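Local coordinates for protein beta-xylosidase (Uncultured organism, PDB 4MLG) that probably hydrolyses beta-1,4-xylo-oligosaccharides, releasing xylose from their non-reducing ends, as a beta-propeller glycoside hydrolase of family 43, at residues W226-N231 against H275-F280. Residues are numbered along the deposited sequence; the frame is centred on the assembly and turned at random.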
ATOM      1  N   TRP A 226       3.832  10.166  21.268  1.00 51.09           N
ATOM      2  CA  TRP A 226       5.009   9.923  22.097  1.00 51.32           C
ATOM      3  C   TRP A 226       4.615   9.291  23.429  1.00 53.13           C
ATOM      4  O   TRP A 226       3.559   9.595  23.980  1.00 54.13           O
ATOM      5  CB  TRP A 226       5.797  11.214  22.334  1.00 48.95           C
ATOM      6  CG  TRP A 226       7.101  10.984  23.036  1.00 48.32           C
ATOM      7  CD1 TRP A 226       7.341  11.085  24.375  1.00 50.00           C
ATOM      8  CD2 TRP A 226       8.344  10.603  22.434  1.00 47.91           C
ATOM      9  NE1 TRP A 226       8.658  10.794  24.644  1.00 50.41           N
ATOM     10  CE2 TRP A 226       9.295  10.495  23.468  1.00 49.11           C
ATOM     11  CE3 TRP A 226       8.746  10.344  21.119  1.00 47.23           C
ATOM     12  CZ2 TRP A 226      10.621  10.139  23.229  1.00 48.95           C
ATOM     13  CZ3 TRP A 226      10.064   9.993  20.884  1.00 47.94           C
ATOM     14  CH2 TRP A 226      10.985   9.893  21.934  1.00 49.10           C
ATOM     15  N   MET A 227       5.472   8.410  23.939  1.00 53.99           N
ATOM     16  CA  MET A 227       5.188   7.681  25.168  1.00 55.22           C
ATOM     17  C   MET A 227       6.413   7.637  26.071  1.00 56.49           C
ATOM     18  O   MET A 227       7.505   7.283  25.626  1.00 57.08           O
ATOM     19  CB  MET A 227       4.750   6.252  24.841  1.00 55.51           C
ATOM     20  CG  MET A 227       4.435   5.399  26.059  1.00 57.45           C
ATOM     21  SD  MET A 227       2.838   5.794  26.797  1.00 58.06           S
ATOM     22  CE  MET A 227       1.735   5.334  25.463  1.00 45.46           C
ATOM     23  N   HIS A 228       6.233   8.000  27.337  1.00 56.82           N
ATOM     24  CA  HIS A 228       7.303   7.861  28.320  1.00 58.33           C
ATOM     25  C   HIS A 228       6.771   7.412  29.680  1.00 61.20           C
ATOM     26  O   HIS A 228       5.561   7.290  29.875  1.00 61.92           O
ATOM     27  CB  HIS A 228       8.132   9.147  28.439  1.00 57.64           C
ATOM     28  CG  HIS A 228       7.470  10.234  29.228  1.00 57.12           C
ATOM     29  ND1 HIS A 228       6.743  11.246  28.639  1.00 56.03           N
ATOM     30  CD2 HIS A 228       7.444  10.480  30.559  1.00 58.74           C
ATOM     31  CE1 HIS A 228       6.291  12.063  29.573  1.00 57.10           C
ATOM     32  NE2 HIS A 228       6.701  11.619  30.748  1.00 58.66           N
ATOM     33  N   TYR A 229       7.683   7.167  30.614  1.00 63.02           N
ATOM     34  CA  TYR A 229       7.327   6.559  31.890  1.00 65.11           C
ATOM     35  C   TYR A 229       7.955   7.317  33.054  1.00 66.89           C
ATOM     36  O   TYR A 229       9.176   7.468  33.120  1.00 68.61           O
ATOM     37  CB  TYR A 229       7.784   5.100  31.899  1.00 65.54           C
ATOM     38  CG  TYR A 229       7.196   4.252  33.001  1.00 67.63           C
ATOM     39  CD1 TYR A 229       5.889   3.785  32.923  1.00 67.84           C
ATOM     40  CD2 TYR A 229       7.954   3.892  34.107  1.00 69.96           C
ATOM     41  CE1 TYR A 229       5.351   2.999  33.924  1.00 69.98           C
ATOM     42  CE2 TYR A 229       7.424   3.107  35.111  1.00 72.31           C
ATOM     43  CZ  TYR A 229       6.123   2.662  35.015  1.00 72.81           C
ATOM     44  OH  TYR A 229       5.594   1.879  36.014  1.00 75.83           O
ATOM     45  N   TYR A 230       7.116   7.792  33.969  1.00 66.46           N
ATOM     46  CA  TYR A 230       7.588   8.552  35.122  1.00 66.67           C
ATOM     47  C   TYR A 230       6.783   8.246  36.381  1.00 66.97           C
ATOM     48  O   TYR A 230       5.552   8.307  36.374  1.00 66.18           O
ATOM     49  CB  TYR A 230       7.556  10.055  34.825  1.00 65.66           C
ATOM     50  CG  TYR A 230       7.656  10.933  36.056  1.00 66.33           C
ATOM     51  CD1 TYR A 230       8.881  11.176  36.664  1.00 67.48           C
ATOM     52  CD2 TYR A 230       6.524  11.526  36.602  1.00 66.21           C
ATOM     53  CE1 TYR A 230       8.974  11.979  37.788  1.00 68.61           C
ATOM     54  CE2 TYR A 230       6.607  12.328  37.723  1.00 67.83           C
ATOM     55  CZ  TYR A 230       7.834  12.552  38.311  1.00 68.58           C
ATOM     56  OH  TYR A 230       7.918  13.354  39.427  1.00 69.81           O
ATOM     57  N   ASN A 231       7.497   7.920  37.455  1.00 68.75           N
ATOM     58  CA  ASN A 231       6.897   7.661  38.761  1.00 71.91           C
ATOM     59  C   ASN A 231       5.821   6.577  38.732  1.00 71.69           C
ATOM     60  O   ASN A 231       4.761   6.725  39.341  1.00 71.49           O
ATOM     61  CB  ASN A 231       6.337   8.955  39.360  1.00 73.75           C
ATOM     62  CG  ASN A 231       6.347   8.949  40.875  1.00 77.35           C
ATOM     63  OD1 ASN A 231       6.443   7.893  41.503  1.00 79.32           O
ATOM     64  ND2 ASN A 231       6.246  10.130  41.473  1.00 77.95           N
ATOM     65  N   HIS A 275       7.227  17.073  19.275  1.00 56.24           N
ATOM     66  CA  HIS A 275       8.018  16.964  20.495  1.00 58.46           C
ATOM     67  C   HIS A 275       8.556  15.568  20.793  1.00 59.68           C
ATOM     68  O   HIS A 275       8.309  14.613  20.056  1.00 59.59           O
ATOM     69  CB  HIS A 275       7.165  17.385  21.683  1.00 59.54           C
ATOM     70  CG  HIS A 275       6.149  16.357  22.064  1.00 60.32           C
ATOM     71  ND1 HIS A 275       5.098  16.015  21.242  1.00 59.40           N
ATOM     72  CD2 HIS A 275       6.039  15.575  23.162  1.00 61.64           C
ATOM     73  CE1 HIS A 275       4.375  15.076  21.823  1.00 60.01           C
ATOM     74  NE2 HIS A 275       4.925  14.790  22.990  1.00 61.28           N
ATOM     75  N   SER A 276       9.283  15.481  21.903  1.00 60.76           N
ATOM     76  CA  SER A 276       9.745  14.219  22.470  1.00 61.16           C
ATOM     77  C   SER A 276      10.231  14.477  23.893  1.00 61.54           C
ATOM     78  O   SER A 276      10.997  15.411  24.133  1.00 62.11           O
ATOM     79  CB  SER A 276      10.873  13.616  21.631  1.00 61.83           C
ATOM     80  OG  SER A 276      12.024  14.442  21.652  1.00 63.70           O
ATOM     81  N   ILE A 277       9.780  13.653  24.833  1.00 60.74           N
ATOM     82  CA  ILE A 277      10.125  13.829  26.240  1.00 59.78           C
ATOM     83  C   ILE A 277      11.110  12.762  26.714  1.00 60.22           C
ATOM     84  O   ILE A 277      10.901  11.569  26.490  1.00 59.57           O
ATOM     85  CB  ILE A 277       8.868  13.797  27.129  1.00 58.10           C
ATOM     86  CG1 ILE A 277       7.831  14.797  26.613  1.00 55.67           C
ATOM     87  CG2 ILE A 277       9.229  14.088  28.576  1.00 58.77           C
ATOM     88  CD1 ILE A 277       6.557  14.831  27.420  1.00 55.36           C
ATOM     89  N   VAL A 278      12.180  13.197  27.373  1.00 61.38           N
ATOM     90  CA  VAL A 278      13.229  12.286  27.817  1.00 62.76           C
ATOM     91  C   VAL A 278      13.945  12.842  29.048  1.00 66.33           C
ATOM     92  O   VAL A 278      14.071  14.057  29.207  1.00 67.37           O
ATOM     93  CB  VAL A 278      14.246  12.015  26.680  1.00 61.23           C
ATOM     94  CG1 VAL A 278      14.997  13.288  26.317  1.00 61.52           C
ATOM     95  CG2 VAL A 278      15.213  10.905  27.061  1.00 60.97           C
ATOM     96  N   GLU A 279      14.392  11.951  29.927  1.00 69.27           N
ATOM     97  CA  GLU A 279      15.147  12.350  31.109  1.00 72.81           C
ATOM     98  C   GLU A 279      16.644  12.256  30.837  1.00 73.56           C
ATOM     99  O   GLU A 279      17.129  11.239  30.340  1.00 74.04           O
ATOM    100  CB  GLU A 279      14.779  11.466  32.303  1.00 77.06           C
ATOM    101  CG  GLU A 279      15.507  11.823  33.593  1.00 82.06           C
ATOM    102  CD  GLU A 279      15.179  10.875  34.733  1.00 85.25           C
ATOM    103  OE1 GLU A 279      14.764   9.730  34.453  1.00 85.60           O
ATOM    104  OE2 GLU A 279      15.334  11.272  35.907  1.00 87.18           O
ATOM    105  N   PHE A 280      17.374  13.320  31.159  1.00 73.64           N
ATOM    106  CA  PHE A 280      18.820  13.332  30.977  1.00 74.36           C
ATOM    107  C   PHE A 280      19.511  14.027  32.147  1.00 76.53           C
ATOM    108  O   PHE A 280      19.258  15.200  32.423  1.00 77.22           O
ATOM    109  CB  PHE A 280      19.192  14.005  29.652  1.00 73.08           C
ATOM    110  CG  PHE A 280      20.632  13.822  29.260  1.00 73.01           C
ATOM    111  CD1 PHE A 280      21.060  12.639  28.676  1.00 71.60           C
ATOM    112  CD2 PHE A 280      21.555  14.833  29.467  1.00 73.87           C
ATOM    113  CE1 PHE A 280      22.384  12.467  28.312  1.00 71.92           C
ATOM    114  CE2 PHE A 280      22.881  14.668  29.104  1.00 74.35           C
ATOM    115  CZ  PHE A 280      23.296  13.483  28.525  1.00 73.38           C
TER
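Where His275 meets Trp226, two blades of a beta-propeller come together with no backbone-to-backbone pairing, side chains of one strand meeting both side chains and backbone of the other, a clear case of how neighbouring propeller sheets pack. The His275 imidazole, whose NE2 is hydrogen-bonded to Ser237, sets that atom 3.7 Å from CB of Trp226, the imidazole and the five-membered ring of the indole meeting obliquely, planes at 61°. Next in line, Ser276 lays its CB almost squarely over the six-membered ring of the indole, 3.6 Å from its centroid, a CH-pi contact; its OG is held by Pro16 O and Ala18 N. The indole reaches this backbone because CG of Trp226 is anti to its own N (chi1 -173°). Ile277 then supplies both a polar and an apolar contact. Its carbonyl O accepts a hydrogen bond from Trp226 NE1 at 3.0 Å, on a lone pair in the carbonyl plane, though the bond is bent to 138° at the hydrogen and the acceptor is tilted from the indole plane. The Ile277 side chain turns to His228: CG2 lies over one imidazole face, 3.9 Å from the ring centroid, while CD1 approaches CE1 of His228 at 3.5 Å. A leucine in place of Trp226 would probably leave the Ile277 carbonyl without this donor and open a gap against CB of Ser276. The Trp226 side chain lies about 4 Å from the calcium ion bound by Asp85 and His274. Segments 226-230 and 276-280 run nearly parallel, their axes 7.1 Å apart at closest approach, each on an outermost strand of its own sheet, paired there with 233-239 and 283-290 respectively.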